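Local atomic coordinates of putative acetyltransferase (Staphylococcus aureus subsp. aureus Mu50, PDB entry 3H4Q), a protein that is probably an acetyltransferase that moves the acetyl group of acetyl-coenzyme A onto an acceptor not yet identified. Residues D30-L35 against L70-E75; E37-L42 against I108-G113; G104-H109 against K133-E138; I140-F145 against G153-F158. All coordinates share one frame; numbering follows the deposited sequence.

Contact 1: residues D30-L35 against L70-E75; sequences DQILNL and LYVLEE
Ile32 on helix 29-42 meets Leu70 and Val72 of strand 70-75, and on the helix side one methyl, CD1 of Ile32, makes the contact. The Ile32 CG1 branch lies beside the backbone N (chi1 -70°) and then runs out straight (chi2 170°), which carries CD1 clear of the helix and down to the sheet. There CD1 meets Leu70 tip to tip, with CD2 of the leucine 3.6 Å away and CD1 of the same residue at 4.2 Å. Leu70 reaches back with its CG anti to the backbone N. Val72 joins more loosely: its CG1 stands 4.3 Å from the Ile32 CD1. The backbones themselves stay apart, the CA atoms of Ile32 and Val72 being 8.4 Å from each other, and this gap is bridged by side chains of purely apolar character.

All three residues are buried, and the core continues around them: Ile32 also rests on Phe82 of strand 78-86 and Ile65 of helix 57-66, and Leu70 on Val84 and Phe61. The outer side of the helix is quite different. Asp30 and Asn34 are exposed and lie well clear of the strand, and the Asp30 carboxylate folds back through OD1 into a weak bond with the Gln31 N. Between these extremes Gln31 turns its amide to the backbone of Asp77 and Ile79, clasping the hairpin that joins strands 70-75 and 78-86. A helix lying on one face of the central sheet, while Tyr71 and Leu73 on the other face meet helix 120-134, is the layered arrangement of the GNAT fold.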
# COMPACT_ATOMS: atom_id res chain seq x y z
N ASP A 30 -4.24 -16.96 -1.72
CA ASP A 30 -4.78 -17.48 -0.48
C ASP A 30 -4.08 -16.84 0.73
O ASP A 30 -4.73 -16.50 1.69
CB ASP A 30 -4.76 -19.02 -0.44
CG ASP A 30 -3.38 -19.61 -0.59
OD1 ASP A 30 -2.40 -18.84 -0.82
OD2 ASP A 30 -3.28 -20.86 -0.48
N GLN A 31 -2.77 -16.64 0.66
CA GLN A 31 -2.07 -16.01 1.77
C GLN A 31 -2.44 -14.53 1.86
O GLN A 31 -2.68 -14.00 2.94
CB GLN A 31 -0.56 -16.23 1.68
CG GLN A 31 -0.17 -17.69 1.95
CD GLN A 31 1.30 -17.87 2.29
OE1 GLN A 31 1.79 -17.41 3.33
NE2 GLN A 31 2.01 -18.58 1.42
N ILE A 32 -2.51 -13.87 0.71
CA ILE A 32 -2.90 -12.46 0.68
C ILE A 32 -4.28 -12.29 1.36
O ILE A 32 -4.44 -11.45 2.25
CB ILE A 32 -2.95 -11.93 -0.75
CG1 ILE A 32 -1.52 -11.84 -1.32
CG2 ILE A 32 -3.61 -10.56 -0.76
CD1 ILE A 32 -1.45 -11.55 -2.84
N LEU A 33 -5.24 -13.11 0.95
CA LEU A 33 -6.57 -13.05 1.53
C LEU A 33 -6.57 -13.31 3.04
O LEU A 33 -7.23 -12.60 3.79
CB LEU A 33 -7.53 -14.00 0.83
CG LEU A 33 -7.89 -13.59 -0.60
CD1 LEU A 33 -8.76 -14.65 -1.26
CD2 LEU A 33 -8.60 -12.25 -0.59
N ASN A 34 -5.80 -14.30 3.48
CA ASN A 34 -5.74 -14.61 4.91
C ASN A 34 -5.11 -13.45 5.71
O ASN A 34 -5.43 -13.27 6.86
CB ASN A 34 -4.98 -15.90 5.13
CG ASN A 34 -4.96 -16.32 6.57
OD1 ASN A 34 -5.95 -16.81 7.11
ND2 ASN A 34 -3.81 -16.18 7.20
N LEU A 35 -4.23 -12.67 5.11
CA LEU A 35 -3.67 -11.49 5.80
C LEU A 35 -4.76 -10.42 5.98
O LEU A 35 -4.84 -9.77 7.02
CB LEU A 35 -2.46 -10.91 5.08
CG LEU A 35 -1.19 -11.75 5.13
CD1 LEU A 35 -0.06 -11.06 4.35
CD2 LEU A 35 -0.72 -12.07 6.55
N LEU A 70 1.05 -5.38 -7.31
CA LEU A 70 1.05 -5.86 -5.93
C LEU A 70 2.37 -6.52 -5.59
O LEU A 70 2.83 -7.37 -6.32
CB LEU A 70 -0.14 -6.82 -5.72
CG LEU A 70 -0.41 -7.38 -4.30
CD1 LEU A 70 -1.92 -7.62 -4.11
CD2 LEU A 70 0.39 -8.65 -3.94
N TYR A 71 3.00 -6.09 -4.51
CA TYR A 71 4.24 -6.71 -4.03
C TYR A 71 3.94 -7.43 -2.73
O TYR A 71 3.05 -7.00 -1.97
CB TYR A 71 5.29 -5.67 -3.70
CG TYR A 71 5.90 -4.90 -4.83
CD1 TYR A 71 5.35 -3.71 -5.27
CD2 TYR A 71 7.08 -5.33 -5.43
CE1 TYR A 71 5.94 -2.97 -6.27
CE2 TYR A 71 7.67 -4.61 -6.44
CZ TYR A 71 7.10 -3.43 -6.86
OH TYR A 71 7.70 -2.72 -7.86
N VAL A 72 4.72 -8.48 -2.46
CA VAL A 72 4.62 -9.27 -1.23
C VAL A 72 5.99 -9.37 -0.57
O VAL A 72 7.01 -9.25 -1.25
CB VAL A 72 4.13 -10.73 -1.47
CG1 VAL A 72 2.68 -10.74 -1.95
CG2 VAL A 72 5.07 -11.50 -2.42
N LEU A 73 6.01 -9.54 0.76
CA LEU A 73 7.27 -9.78 1.48
C LEU A 73 7.13 -11.24 1.90
O LEU A 73 6.14 -11.61 2.52
CB LEU A 73 7.47 -8.81 2.64
CG LEU A 73 8.83 -8.92 3.36
CD1 LEU A 73 9.13 -7.66 4.13
CD2 LEU A 73 8.85 -10.09 4.31
N GLU A 74 8.10 -12.05 1.52
CA GLU A 74 8.03 -13.48 1.70
C GLU A 74 9.33 -14.08 2.22
O GLU A 74 10.38 -13.78 1.67
CB GLU A 74 7.80 -14.10 0.32
CG GLU A 74 7.91 -15.61 0.28
CD GLU A 74 8.71 -16.11 -0.90
OE1 GLU A 74 8.67 -15.49 -1.98
OE2 GLU A 74 9.41 -17.13 -0.75
N GLU A 75 9.26 -14.92 3.25
CA GLU A 75 10.42 -15.71 3.72
C GLU A 75 9.91 -17.15 3.72
O GLU A 75 8.73 -17.38 4.03
CB GLU A 75 10.92 -15.29 5.10
CG GLU A 75 12.09 -16.15 5.61

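Contact 2: residues E37-L42 against I108-G113; sequences EEAKEL and IHRLTG
Ala39 of helix 29-42 packs against Thr112 and Arg110 near the end of strand 106-112, the central strand of the GNAT fold whose backbone typically holds the pantetheine arm of acetyl-coenzyme A. An unidentified ligand, probably from the crystallisation liquor but perhaps marking such a site, bonds to the Leu111 O and, weakly, to the Gly113 N. The strand carries a beta bulge at His109 and Arg110, both of which pair with Val84.

Along the helix, Glu38 comes first. Its side chain extends fully to CG and CD (chi1 180°), stops short of the strand, and takes its carboxylate past Gly113 to the backbone N of Lys115. Ala39 follows with the one direct touch. Its CB points at the strand and sits 4.4 Å from CG2 of Thr112 and 4.5 Å from NH2 of Arg110, so the fit is slack; the CA atoms of Ale39 and Thr112 are 7.8 Å apart. The alanine methyl approaches the guanidinium at its edge, near the plane of the group. Farther on, the Leu42 N bonds back to the Glu38 O at 3.1 Å, holding the helical turn around Ala39 closed.

On the strand, Arg110 is modelled in two conformers, and its contacts, that with Ala39 included, are described for one of them: NH2 bonds to OD1 of Asn148 and NH1 to the O of Ala146. Thr112 has CG2 anti to its backbone N, which turns the methyl to the helix; OG1 lies 3.0 Å above the guanidinium plane of Arg110, toward its rim, without a hydrogen bond to NH1.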
# COMPACT_ATOMS: atom_id res chain seq x y z
N GLU A 37 -8.09 -10.97 6.11
CA GLU A 37 -9.01 -11.45 7.14
C GLU A 37 -8.39 -11.40 8.55
O GLU A 37 -9.10 -11.20 9.53
CB GLU A 37 -9.53 -12.85 6.81
CG GLU A 37 -10.44 -12.91 5.57
N GLU A 38 -7.08 -11.59 8.64
CA GLU A 38 -6.38 -11.50 9.92
C GLU A 38 -6.48 -10.05 10.43
O GLU A 38 -6.75 -9.82 11.62
CB GLU A 38 -4.94 -11.97 9.76
CG GLU A 38 -4.05 -11.95 10.99
CD GLU A 38 -2.63 -12.48 10.70
OE1 GLU A 38 -2.49 -13.71 10.46
OE2 GLU A 38 -1.66 -11.68 10.74
N ALA A 39 -6.31 -9.10 9.51
CA ALA A 39 -6.44 -7.67 9.82
C ALA A 39 -7.86 -7.34 10.30
O ALA A 39 -8.03 -6.68 11.32
CB ALA A 39 -6.11 -6.84 8.58
N LYS A 40 -8.85 -7.81 9.55
CA LYS A 40 -10.25 -7.61 9.92
C LYS A 40 -10.57 -8.17 11.32
O LYS A 40 -11.22 -7.50 12.12
CB LYS A 40 -11.18 -8.24 8.87
CG LYS A 40 -11.17 -7.55 7.50
CD LYS A 40 -12.11 -8.24 6.49
N GLU A 41 -10.09 -9.39 11.61
CA GLU A 41 -10.32 -10.02 12.92
C GLU A 41 -9.68 -9.23 14.07
O GLU A 41 -10.17 -9.28 15.19
CB GLU A 41 -9.83 -11.48 12.94
CG GLU A 41 -10.65 -12.44 12.08
N LEU A 42 -8.59 -8.51 13.78
CA LEU A 42 -7.94 -7.67 14.78
C LEU A 42 -8.83 -6.45 15.09
O LEU A 42 -8.85 -5.96 16.22
CB LEU A 42 -6.55 -7.22 14.29
CG LEU A 42 -5.53 -6.55 15.22
CD1 LEU A 42 -4.16 -6.54 14.54
CD2 LEU A 42 -5.91 -5.13 15.67
N ILE A 108 -0.40 4.63 -3.13
CA ILE A 108 -0.39 3.39 -2.35
C ILE A 108 -1.83 3.18 -1.93
O ILE A 108 -2.38 3.95 -1.15
CB ILE A 108 0.51 3.50 -1.13
CG1 ILE A 108 1.95 3.74 -1.62
CG2 ILE A 108 0.40 2.22 -0.26
CD1 ILE A 108 2.96 3.90 -0.54
N HIS A 109 -2.44 2.12 -2.46
CA HIS A 109 -3.84 1.85 -2.20
C HIS A 109 -4.09 0.98 -1.04
O HIS A 109 -5.12 1.09 -0.42
CB HIS A 109 -4.47 1.18 -3.42
CG HIS A 109 -4.45 2.03 -4.64
ND1 HIS A 109 -5.26 3.13 -4.77
CD2 HIS A 109 -3.71 1.95 -5.77
CE1 HIS A 109 -5.03 3.69 -5.95
NE2 HIS A 109 -4.10 3.00 -6.57
N ARG A 110 -3.16 0.07 -0.74
CA ARG A 110 -3.34 -0.82 0.39
C ARG A 110 -1.98 -1.33 0.86
O ARG A 110 -1.09 -1.53 0.06
CB ARG A 110 -4.26 -1.98 0.02
CG ARG A 110 -4.78 -2.80 1.20
CD ARG A 110 -5.78 -2.03 2.07
NE ARG A 110 -6.31 -2.91 3.11
CZ ARG A 110 -5.79 -3.10 4.32
NH1 ARG A 110 -4.69 -2.48 4.71
NH2 ARG A 110 -6.39 -3.95 5.15
N LEU A 111 -1.84 -1.49 2.17
CA LEU A 111 -0.61 -1.97 2.81
C LEU A 111 -1.01 -2.79 4.04
O LEU A 111 -1.83 -2.35 4.83
CB LEU A 111 0.26 -0.80 3.27
CG LEU A 111 1.56 -1.11 4.03
CD1 LEU A 111 2.50 -2.02 3.22
CD2 LEU A 111 2.29 0.19 4.38
N THR A 112 -0.45 -3.98 4.19
CA THR A 112 -0.73 -4.81 5.36
C THR A 112 0.48 -5.64 5.67
O THR A 112 1.15 -6.12 4.74
CB THR A 112 -1.86 -5.81 5.12
OG1 THR A 112 -2.99 -5.16 4.53
CG2 THR A 112 -2.28 -6.43 6.43
N GLY A 113 0.76 -5.79 6.96
CA GLY A 113 1.82 -6.63 7.49
C GLY A 113 1.14 -7.83 8.12
O GLY A 113 0.02 -8.18 7.73

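Contact 3: residues G104-H109 against K133-E138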
# COMPACT_ATOMS: atom_id res chain seq x y z
N GLY A 104 0.80 12.40 -12.88
CA GLY A 104 1.79 11.33 -12.85
C GLY A 104 2.21 10.79 -11.49
O GLY A 104 3.13 9.98 -11.40
N ALA A 105 1.53 11.20 -10.43
CA ALA A 105 1.88 10.73 -9.10
C ALA A 105 1.55 9.25 -8.91
O ALA A 105 0.67 8.71 -9.60
CB ALA A 105 1.15 11.56 -8.06
N PHE A 106 2.28 8.61 -7.99
CA PHE A 106 2.03 7.22 -7.59
C PHE A 106 1.09 7.21 -6.37
O PHE A 106 1.02 8.19 -5.62
CB PHE A 106 3.33 6.49 -7.28
CG PHE A 106 4.06 6.04 -8.50
CD1 PHE A 106 4.86 6.91 -9.20
CD2 PHE A 106 3.91 4.75 -8.97
CE1 PHE A 106 5.53 6.50 -10.35
CE2 PHE A 106 4.58 4.35 -10.12
CZ PHE A 106 5.38 5.22 -10.79
N VAL A 107 0.37 6.11 -6.20
CA VAL A 107 -0.62 5.98 -5.14
C VAL A 107 -0.51 4.62 -4.46
O VAL A 107 -0.52 3.58 -5.14
CB VAL A 107 -2.05 6.06 -5.73
CG1 VAL A 107 -3.08 5.87 -4.64
CG2 VAL A 107 -2.28 7.37 -6.48
N ILE A 108 -0.40 4.63 -3.13
CA ILE A 108 -0.39 3.39 -2.35
C ILE A 108 -1.83 3.18 -1.93
O ILE A 108 -2.38 3.95 -1.15
CB ILE A 108 0.51 3.50 -1.13
CG1 ILE A 108 1.95 3.74 -1.62
CG2 ILE A 108 0.40 2.22 -0.26
CD1 ILE A 108 2.96 3.90 -0.54
N HIS A 109 -2.44 2.12 -2.46
CA HIS A 109 -3.84 1.85 -2.20
C HIS A 109 -4.09 0.98 -1.04
O HIS A 109 -5.12 1.09 -0.42
CB HIS A 109 -4.47 1.18 -3.42
CG HIS A 109 -4.45 2.03 -4.64
ND1 HIS A 109 -5.26 3.13 -4.77
CD2 HIS A 109 -3.71 1.95 -5.77
CE1 HIS A 109 -5.03 3.69 -5.95
NE2 HIS A 109 -4.10 3.00 -6.57
N LYS A 133 10.97 6.77 -6.21
CA LYS A 133 12.02 7.78 -6.27
C LYS A 133 12.97 7.43 -7.39
O LYS A 133 13.32 8.29 -8.18
CB LYS A 133 12.86 7.87 -4.98
CG LYS A 133 12.26 8.65 -3.83
CD LYS A 133 13.30 8.82 -2.71
N ALA A 134 13.39 6.18 -7.47
CA ALA A 134 14.32 5.77 -8.52
C ALA A 134 13.78 6.09 -9.92
O ALA A 134 14.55 6.40 -10.83
CB ALA A 134 14.65 4.30 -8.41
N ARG A 135 12.45 6.04 -10.07
CA ARG A 135 11.80 6.33 -11.34
C ARG A 135 11.65 7.80 -11.65
O ARG A 135 11.18 8.15 -12.72
CB ARG A 135 10.44 5.67 -11.38
CG ARG A 135 10.53 4.19 -11.42
CD ARG A 135 9.17 3.61 -11.37
NE ARG A 135 9.19 2.17 -11.56
CZ ARG A 135 8.10 1.40 -11.48
NH1 ARG A 135 6.93 1.92 -11.23
NH2 ARG A 135 8.18 0.11 -11.63
N GLY A 136 12.05 8.66 -10.73
CA GLY A 136 11.97 10.09 -10.96
C GLY A 136 10.68 10.70 -10.46
O GLY A 136 10.45 11.88 -10.69
N ALA A 137 9.82 9.93 -9.77
CA ALA A 137 8.57 10.50 -9.26
C ALA A 137 8.85 11.58 -8.21
O ALA A 137 9.90 11.56 -7.56
CB ALA A 137 7.71 9.44 -8.70
N GLU A 138 7.94 12.54 -8.10
CA GLU A 138 8.07 13.63 -7.14
C GLU A 138 7.04 13.53 -6.00
O GLU A 138 7.31 13.98 -4.87
CB GLU A 138 7.92 14.98 -7.84
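Phe106, at the first position of strand 106-112, faces Arg135 and Ala137 across the turn where helix 120-134 ends in a Schellman motif, with Gly136 at positive phi (92°) and its N bonded to the Lys133 O at 2.9 Å. That reversal places Arg135 and Ala137 on the same aromatic ring.

The two residues touch different parts of it. Arg135 meets the far end: NH1 is 3.6 Å from CE2 and 3.7 Å from CZ of Phe106, and its CD comes to 4.2 Å from CZ. The arginine chain is extended from CG to NE and crosses the phenylalanine side chain at about a right angle. The two planes are turned 46° to each other, so the groups are not stacked; CE2 lies at the edge of the guanidinium, in its plane. Ala137 meets the CD1-CE1 side of the ring, on the same side of its plane as NH1, its CB lying 3.8 Å from CD1 of Phe106 and 4.0 Å from CE1.

The contact lies at the surface. Arg135 is exposed, and NH1 makes a weak hydrogen bond to the bound polyethylene glycol, probably picked up from the crystallisation liquor, whose pocket both Phe106 and Arg135 help to line.

Inward, Phe106 packs on Val132 of helix 120-134 and Val85 of strand 78-86, while its backbone pairs with Val139 and Leu141. The contact thus joins the opening of strand 106-112 to the connection leaving helix 120-134, in a beta-alpha-beta crossover whose second strand, 139-143, lies parallel to the first and directly beside it in the sheet.

Contact 4: residues I140-F145 against G153-F158; sequences ILTDTF and GLFAKF
Phe155 of helix 153-157 pushes the end of its ring against three consecutive residues, Thr142, Asp143 and Thr144. CE1 lies 3.6 Å from the methyl CG2 of Thr142, CZ is 3.4 Å from the carbonyl O of Asp143, and CE2 is 3.9 Å from the CA of Thr144. A methyl, a carbonyl O and a backbone carbon thus all gather at the CE1-CZ-CE2 end of the ring, each at a slant.

The Thr142 torsion serves two partners. OG1 stands anti to the backbone N (chi1 -173°) and bonds to the O of Ile108 on the neighbouring strand, while CG2, in the crowded position between N and the carbonyl carbon, is aimed at Phe155. This is the region of the GNAT fold where the two parallel central strands, here 106-112 and 139-143, characteristically splay apart, and the short helix 153-157 follows the second of them.

Farther out, Tyr182 of strand 181-185 stacks on the Phe155 ring. At the last residue of the strand, Asp143 makes an Asx turn: its OD1 accepts a weak bond from the Phe145 N at 2.9 Å with an N-H...O angle of 127°. The other carboxylate oxygen, OD2, is bonded to the hydroxyl of Tyr93, and OG1 of Thr144 to the N of Tyr180.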
# COMPACT_ATOMS: atom_id res chain seq x y z
N ILE A 140 4.06 10.97 -4.04
CA ILE A 140 3.43 9.67 -3.81
C ILE A 140 2.24 9.98 -2.90
O ILE A 140 2.38 10.71 -1.91
CB ILE A 140 4.45 8.61 -3.27
CG1 ILE A 140 3.80 7.27 -3.04
CG2 ILE A 140 5.08 9.02 -1.97
CD1 ILE A 140 4.84 6.21 -2.66
N LEU A 141 1.05 9.52 -3.27
CA LEU A 141 -0.13 9.76 -2.44
C LEU A 141 -0.82 8.51 -1.89
O LEU A 141 -0.49 7.37 -2.25
CB LEU A 141 -1.06 10.82 -3.04
CG LEU A 141 -1.24 11.15 -4.52
CD1 LEU A 141 -2.53 10.64 -5.09
CD2 LEU A 141 -1.28 12.65 -4.64
N THR A 142 -1.70 8.72 -0.92
CA THR A 142 -2.39 7.61 -0.28
C THR A 142 -3.50 8.17 0.57
O THR A 142 -3.79 9.35 0.50
CB THR A 142 -1.42 6.76 0.58
OG1 THR A 142 -2.09 5.58 1.05
CG2 THR A 142 -0.85 7.57 1.74
N ASP A 143 -4.14 7.32 1.37
CA ASP A 143 -5.22 7.78 2.21
C ASP A 143 -5.39 6.85 3.41
O ASP A 143 -4.86 5.73 3.42
CB ASP A 143 -6.52 7.91 1.39
CG ASP A 143 -6.99 6.60 0.80
OD1 ASP A 143 -7.53 5.78 1.57
OD2 ASP A 143 -6.85 6.40 -0.43
N THR A 144 -6.11 7.34 4.41
CA THR A 144 -6.34 6.60 5.65
C THR A 144 -6.72 5.15 5.41
O THR A 144 -6.26 4.25 6.13
CB THR A 144 -7.45 7.25 6.46
OG1 THR A 144 -7.05 8.58 6.79
CG2 THR A 144 -7.73 6.47 7.72
N PHE A 145 -7.52 4.92 4.38
CA PHE A 145 -8.04 3.60 4.10
C PHE A 145 -7.04 2.62 3.57
O PHE A 145 -7.34 1.44 3.53
CB PHE A 145 -9.25 3.66 3.17
CG PHE A 145 -10.32 4.60 3.64
CD1 PHE A 145 -10.96 4.38 4.84
CD2 PHE A 145 -10.68 5.71 2.87
CE1 PHE A 145 -11.96 5.25 5.30
CE2 PHE A 145 -11.67 6.58 3.31
CZ PHE A 145 -12.31 6.34 4.53
N GLY A 153 0.17 5.06 12.35
CA GLY A 153 1.46 5.65 12.70
C GLY A 153 2.44 5.68 11.53
O GLY A 153 3.27 6.59 11.45
N LEU A 154 2.34 4.74 10.60
CA LEU A 154 3.25 4.70 9.48
C LEU A 154 3.16 5.93 8.58
O LEU A 154 4.13 6.27 7.90
CB LEU A 154 3.04 3.44 8.65
CG LEU A 154 3.30 2.08 9.33
CD1 LEU A 154 3.15 0.95 8.28
CD2 LEU A 154 4.68 2.02 9.98
N PHE A 155 2.00 6.59 8.55
CA PHE A 155 1.85 7.81 7.75
C PHE A 155 2.85 8.82 8.28
O PHE A 155 3.58 9.45 7.51
CB PHE A 155 0.42 8.38 7.79
CG PHE A 155 -0.61 7.51 7.08
CD1 PHE A 155 -0.45 7.17 5.75
CD2 PHE A 155 -1.75 7.07 7.74
CE1 PHE A 155 -1.38 6.39 5.11
CE2 PHE A 155 -2.69 6.30 7.10
CZ PHE A 155 -2.51 5.95 5.80
N ALA A 156 2.87 8.94 9.60
CA ALA A 156 3.80 9.80 10.28
C ALA A 156 5.23 9.33 10.00
O ALA A 156 6.05 10.10 9.51
CB ALA A 156 3.52 9.80 11.79
N LYS A 157 5.51 8.04 10.26
CA LYS A 157 6.86 7.50 10.10
C LYS A 157 7.44 7.90 8.77
O LYS A 157 8.58 8.31 8.72
CB LYS A 157 6.91 5.97 10.25
CG LYS A 157 8.36 5.41 10.22
CD LYS A 157 8.46 3.93 10.62
N PHE A 158 6.64 7.81 7.71
CA PHE A 158 7.15 8.10 6.37
C PHE A 158 6.99 9.52 5.86
O PHE A 158 7.19 9.78 4.68
CB PHE A 158 6.59 7.09 5.41
CG PHE A 158 7.10 5.71 5.67
CD1 PHE A 158 8.37 5.34 5.22
CD2 PHE A 158 6.33 4.78 6.37
CE1 PHE A 158 8.87 4.07 5.47
CE2 PHE A 158 6.80 3.52 6.63
CZ PHE A 158 8.08 3.15 6.18

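All four contacts reach one sheet. Contacts 1 and 2 use successive turns of helix 29-42, with centres 10 Å apart, and meet where Leu35 CD2 lies 4.1 Å from Gly113 O. Contacts 2 and 3 lie toward opposite ends of strand 106-112, their centres 22 Å apart, on opposite sides of the chain's centre. Contact 4 stands about 14 Å, centre to centre, from both and is tied to that strand by paired backbones, Ile108 N to Leu141 O at 2.9 Å among them. The polyethylene glycol pocket draws Tyr71 from the segments of contact 1 and Phe106 and Arg135 from contact 3, while the unidentified ligand sits at contact 2.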